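Local coordinates for mevalonate diphosphate decarboxylase (Legionella pneumophila, PDB 3LTO), which probably catalyses the ATP-dependent decarboxylation of mevalonate diphosphate to isopentenyl diphosphate, a step in isoprenoid lipid biosynthesis, at residues K119-S122 with I123-E127; L261-L264 with S265-E268. One frame throughout, in Å; residues are numbered along the deposited sequence.

Each contact joins consecutive turns of one helix, a different helix for each. Residues 119-127 belong to helix 110-129 in the N-terminal family region, where the helix packs on strands 2-12 and 31-47 of the mixed sheet. Residues 261-268 come later, on helix 258-274 of the C-terminal family region, beside helices 228-247 and 297-308 and strand 288-292 of the antiparallel sheet. The centres of contact 1 and contact 2 are about 45 Å apart, on opposite sides of the chain's centre. The nearest atoms of contact 1 and contact 2 are about 30 Å apart. The two helices belong to different family regions, consistent with the two-part build of GHMP-type enzymes.

Contact 1 (K119-S122 with I123-E127); sequences KCAS and IALSE
Leu125 follows Ala121 by one helical turn, and the two are joined through both backbone and side chain. Four successive i to i+4 hydrogen bonds carry the backbone. Leu125 N reaches Ala121 O at 2.7 Å, and Ala124 N meets Cys120 O at 2.8 Å with a nearly straight N-H...O angle of 169°. Ile123 N binds Lys119 O at 3.1 Å. The bond from Ser126 N to Ser122 O is more bent, at 138°, and its donor stands above the carbonyl plane.

Among apolar contacts, Leu125 CD1 lies 4.1 Å from Ala121 CB. With CG beside its own backbone N (chi1 -64°), Leu125 leans back over the preceding turn. The small Ala121 and Ala124 let the helix settle closely on Leu45 of strand 31-47, while Leu125 reaches Phe87 at the end of helix 71-87.

Polar ends are satisfied elsewhere: Ser122 OG by Thr118 O one turn back, Ser126 OG by Lys131 O, and Lys119 NZ by Gln6 O on strand 2-12. Short hydroxyls suit positions close to the backbone, whereas the long lysine can span to a strand. Hydroxyls paired with main-chain carbonyls thus probably cost little to bury beside the alanine and leucine face.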
ATOM      1  N   LYS A 119      19.572   6.252  -0.957  1.00  7.32           N
ATOM      2  CA  LYS A 119      20.503   5.157  -1.209  1.00  9.63           C
ATOM      3  C   LYS A 119      21.843   5.362  -0.514  1.00  8.36           C
ATOM      4  O   LYS A 119      22.362   4.446   0.131  1.00  9.97           O
ATOM      5  CB  LYS A 119      20.705   4.987  -2.723  1.00 11.02           C
ATOM      6  CG  LYS A 119      19.412   4.635  -3.435  1.00 13.24           C
ATOM      7  CD  LYS A 119      19.504   4.748  -4.951  1.00 17.69           C
ATOM      8  CE  LYS A 119      20.282   3.606  -5.579  1.00 19.56           C
ATOM      9  NZ  LYS A 119      20.125   3.609  -7.064  1.00 20.06           N
ATOM     10  N   CYS A 120      22.403   6.562  -0.628  1.00  6.10           N
ATOM     11  CA  CYS A 120      23.685   6.834   0.010  1.00  5.58           C
ATOM     12  C   CYS A 120      23.589   6.780   1.543  1.00  5.82           C
ATOM     13  O   CYS A 120      24.446   6.189   2.199  1.00  5.42           O
ATOM     14  CB  CYS A 120      24.208   8.201  -0.424  1.00  5.09           C
ATOM     15  SG  CYS A 120      25.925   8.509   0.031  1.00  5.19           S
ATOM     16  N   ALA A 121      22.549   7.388   2.108  1.00  2.58           N
ATOM     17  CA  ALA A 121      22.384   7.391   3.561  1.00  6.61           C
ATOM     18  C   ALA A 121      22.149   5.972   4.064  1.00  6.98           C
ATOM     19  O   ALA A 121      22.631   5.590   5.137  1.00  6.70           O
ATOM     20  CB  ALA A 121      21.213   8.307   3.969  1.00  2.68           C
ATOM     21  N   SER A 122      21.411   5.192   3.280  1.00  7.07           N
ATOM     22  CA  SER A 122      21.124   3.814   3.642  1.00  8.85           C
ATOM     23  C   SER A 122      22.422   3.035   3.759  1.00  8.85           C
ATOM     24  O   SER A 122      22.607   2.264   4.698  1.00 10.04           O
ATOM     25  CB  SER A 122      20.208   3.157   2.605  1.00  6.93           C
ATOM     26  OG  SER A 122      18.885   3.635   2.749  1.00  6.07           O
ATOM     27  N   ILE A 123      23.318   3.248   2.802  1.00  7.39           N
ATOM     28  CA  ILE A 123      24.604   2.567   2.804  1.00  8.25           C
ATOM     29  C   ILE A 123      25.419   3.063   3.989  1.00  9.04           C
ATOM     30  O   ILE A 123      25.814   2.284   4.858  1.00 11.11           O
ATOM     31  CB  ILE A 123      25.361   2.834   1.488  1.00  8.09           C
ATOM     32  CG1 ILE A 123      24.605   2.174   0.329  1.00  8.23           C
ATOM     33  CG2 ILE A 123      26.792   2.312   1.581  1.00  9.74           C
ATOM     34  CD1 ILE A 123      25.185   2.462  -1.028  1.00  7.61           C
ATOM     35  N   ALA A 124      25.643   4.371   4.029  1.00  8.85           N
ATOM     36  CA  ALA A 124      26.401   4.999   5.102  1.00  8.77           C
ATOM     37  C   ALA A 124      25.896   4.617   6.493  1.00 10.54           C
ATOM     38  O   ALA A 124      26.668   4.182   7.340  1.00 12.66           O
ATOM     39  CB  ALA A 124      26.352   6.507   4.943  1.00  6.47           C
ATOM     40  N   LEU A 125      24.599   4.779   6.723  1.00 11.03           N
ATOM     41  CA  LEU A 125      24.016   4.486   8.025  1.00 11.63           C
ATOM     42  C   LEU A 125      24.028   3.007   8.384  1.00 13.32           C
ATOM     43  O   LEU A 125      24.111   2.645   9.561  1.00 14.49           O
ATOM     44  CB  LEU A 125      22.597   5.063   8.091  1.00 10.44           C
ATOM     45  CG  LEU A 125      22.610   6.594   7.982  1.00  9.63           C
ATOM     46  CD1 LEU A 125      21.191   7.158   7.954  1.00  9.62           C
ATOM     47  CD2 LEU A 125      23.391   7.160   9.165  1.00 10.22           C
ATOM     48  N   SER A 126      23.958   2.158   7.364  1.00 13.91           N
ATOM     49  CA  SER A 126      23.996   0.717   7.550  1.00 14.01           C
ATOM     50  C   SER A 126      25.369   0.303   8.107  1.00 14.22           C
ATOM     51  O   SER A 126      25.455  -0.415   9.102  1.00 14.03           O
ATOM     52  CB  SER A 126      23.745   0.021   6.208  1.00 14.25           C
ATOM     53  OG  SER A 126      23.730  -1.386   6.352  1.00 21.04           O
ATOM     54  N   GLU A 127      26.439   0.773   7.471  1.00 13.88           N
ATOM     55  CA  GLU A 127      27.795   0.439   7.906  1.00 14.00           C
ATOM     56  C   GLU A 127      28.182   1.098   9.235  1.00 14.07           C
ATOM     57  O   GLU A 127      28.946   0.529  10.009  1.00 14.13           O
ATOM     58  CB  GLU A 127      28.819   0.836   6.831  1.00 12.75           C
ATOM     59  CG  GLU A 127      28.565   0.226   5.461  1.00 12.03           C
ATOM     60  CD  GLU A 127      29.584   0.671   4.425  1.00 12.61           C
ATOM     61  OE1 GLU A 127      30.308   1.645   4.698  1.00 13.40           O
ATOM     62  OE2 GLU A 127      29.657   0.054   3.337  1.00 11.94           O
TER

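Contact 2 (L261-L264 with S265-E268); sequences LHIL and SVIE
Ile263 and Val266 make the closest contact between apolar side chains here, CD1 of the isoleucine lying 4.0 Å from CB of the valine. The two side chains cross obliquely, and CG1 of Val266 is also near that methyl. Ile263 sends CG1 anti to its backbone N (chi1 -170°), and chi2 of 53° then bends CD1 towards Val266, although the CB itself points away from the following turn. One residue further on, Ile267 CD1 approaches Ile263 CG1 at 4.5 Å, a looser contact. CG1 of Ile267 sits beside its own backbone N, which places it 3.2 Å from Ile263 O.

Behind these side chains, the backbone fixes their spacing. Ile267 N donates to Ile263 O at 3.0 Å and Val266 N to His262 O at 3.0 Å, while Ser265 N to Leu261 O is shorter, at 2.8 Å. Glu268 N completes the set on Leu264 O.

Further out, Phe303 of helix 297-308 touches both Val266 and Ile267, and Leu308 of that helix meets Ile263. Ile267 also reaches Leu290 on strand 288-292, and Leu264 packs on Trp236 of helix 228-247. Beta-branched Ile and Val, together with Leu264, suit this inward side, whereas Leu261 and His262 lie on the exposed part of the helix. The chemistry is that of a helix with one largely apolar side, a pattern that the exposed Leu261 breaks: regular backbone bonds set the pitch, and aliphatic residues three and four apart form an apolar surface for the neighbouring helices and sheet.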
ATOM      1  N   LEU A 261       2.790  26.302 -27.367  1.00  8.00           N
ATOM      2  CA  LEU A 261       1.683  25.903 -28.228  1.00  8.03           C
ATOM      3  C   LEU A 261       2.106  25.724 -29.685  1.00  8.12           C
ATOM      4  O   LEU A 261       1.603  24.846 -30.384  1.00  7.71           O
ATOM      5  CB  LEU A 261       0.543  26.927 -28.126  1.00  9.35           C
ATOM      6  CG  LEU A 261      -0.095  27.053 -26.734  1.00  8.51           C
ATOM      7  CD1 LEU A 261      -1.081  28.201 -26.716  1.00  6.44           C
ATOM      8  CD2 LEU A 261      -0.794  25.733 -26.363  1.00  8.80           C
ATOM      9  N   HIS A 262       3.039  26.547 -30.138  1.00  8.21           N
ATOM     10  CA  HIS A 262       3.512  26.444 -31.505  1.00 11.02           C
ATOM     11  C   HIS A 262       4.112  25.067 -31.730  1.00 10.88           C
ATOM     12  O   HIS A 262       3.742  24.375 -32.672  1.00 12.22           O
ATOM     13  CB  HIS A 262       4.562  27.527 -31.798  1.00 12.21           C
ATOM     14  CG  HIS A 262       4.024  28.923 -31.715  1.00 14.13           C
ATOM     15  ND1 HIS A 262       4.824  30.019 -31.473  1.00 14.35           N
ATOM     16  CD2 HIS A 262       2.761  29.398 -31.844  1.00 13.40           C
ATOM     17  CE1 HIS A 262       4.077  31.110 -31.457  1.00 12.36           C
ATOM     18  NE2 HIS A 262       2.823  30.760 -31.679  1.00 12.19           N
ATOM     19  N   ILE A 263       5.009  24.649 -30.843  1.00 10.42           N
ATOM     20  CA  ILE A 263       5.654  23.356 -31.013  1.00  8.92           C
ATOM     21  C   ILE A 263       4.715  22.177 -30.743  1.00  8.31           C
ATOM     22  O   ILE A 263       4.842  21.128 -31.367  1.00  6.88           O
ATOM     23  CB  ILE A 263       6.948  23.262 -30.151  1.00  9.63           C
ATOM     24  CG1 ILE A 263       7.732  22.006 -30.534  1.00 10.67           C
ATOM     25  CG2 ILE A 263       6.611  23.256 -28.665  1.00 10.02           C
ATOM     26  CD1 ILE A 263       8.017  21.896 -32.040  1.00 10.66           C
ATOM     27  N   LEU A 264       3.765  22.342 -29.827  1.00  8.86           N
ATOM     28  CA  LEU A 264       2.814  21.262 -29.562  1.00  8.45           C
ATOM     29  C   LEU A 264       1.954  21.076 -30.815  1.00  9.77           C
ATOM     30  O   LEU A 264       1.693  19.956 -31.238  1.00  9.02           O
ATOM     31  CB  LEU A 264       1.922  21.592 -28.358  1.00  8.05           C
ATOM     32  CG  LEU A 264       2.617  21.607 -26.995  1.00  8.09           C
ATOM     33  CD1 LEU A 264       1.604  21.880 -25.898  1.00  7.18           C
ATOM     34  CD2 LEU A 264       3.302  20.267 -26.769  1.00  8.74           C
ATOM     35  N   SER A 265       1.528  22.190 -31.405  1.00 10.60           N
ATOM     36  CA  SER A 265       0.721  22.171 -32.621  1.00 11.88           C
ATOM     37  C   SER A 265       1.508  21.512 -33.748  1.00 12.94           C
ATOM     38  O   SER A 265       0.959  20.750 -34.542  1.00 15.30           O
ATOM     39  CB  SER A 265       0.352  23.599 -33.028  1.00 15.37           C
ATOM     40  OG  SER A 265      -0.344  23.619 -34.259  1.00 16.92           O
ATOM     41  N   VAL A 266       2.800  21.807 -33.813  1.00 12.37           N
ATOM     42  CA  VAL A 266       3.644  21.222 -34.841  1.00 12.35           C
ATOM     43  C   VAL A 266       3.713  19.706 -34.668  1.00 11.56           C
ATOM     44  O   VAL A 266       3.632  18.955 -35.638  1.00 12.61           O
ATOM     45  CB  VAL A 266       5.068  21.829 -34.796  1.00 12.22           C
ATOM     46  CG1 VAL A 266       6.040  20.973 -35.589  1.00 12.48           C
ATOM     47  CG2 VAL A 266       5.040  23.242 -35.378  1.00 11.82           C
ATOM     48  N   ILE A 267       3.848  19.251 -33.430  1.00 11.63           N
ATOM     49  CA  ILE A 267       3.917  17.819 -33.177  1.00 11.54           C
ATOM     50  C   ILE A 267       2.630  17.128 -33.634  1.00 11.63           C
ATOM     51  O   ILE A 267       2.678  16.046 -34.213  1.00 10.48           O
ATOM     52  CB  ILE A 267       4.176  17.531 -31.671  1.00 10.98           C
ATOM     53  CG1 ILE A 267       5.595  17.971 -31.305  1.00 10.62           C
ATOM     54  CG2 ILE A 267       4.004  16.053 -31.380  1.00  9.11           C
ATOM     55  CD1 ILE A 267       5.867  18.027 -29.816  1.00 10.56           C
ATOM     56  N   GLU A 268       1.483  17.754 -33.384  1.00 12.31           N
ATOM     57  CA  GLU A 268       0.208  17.178 -33.791  1.00 15.13           C
ATOM     58  C   GLU A 268       0.160  17.045 -35.306  1.00 15.84           C
ATOM     59  O   GLU A 268      -0.178  15.987 -35.833  1.00 17.25           O
ATOM     60  CB  GLU A 268      -0.957  18.050 -33.329  1.00 15.10           C
ATOM     61  CG  GLU A 268      -1.123  18.145 -31.847  1.00 18.17           C
ATOM     62  CD  GLU A 268      -2.350  18.947 -31.461  1.00 18.60           C
ATOM     63  OE1 GLU A 268      -2.406  20.153 -31.779  1.00 20.91           O
ATOM     64  OE2 GLU A 268      -3.261  18.368 -30.841  1.00 20.40           O
TER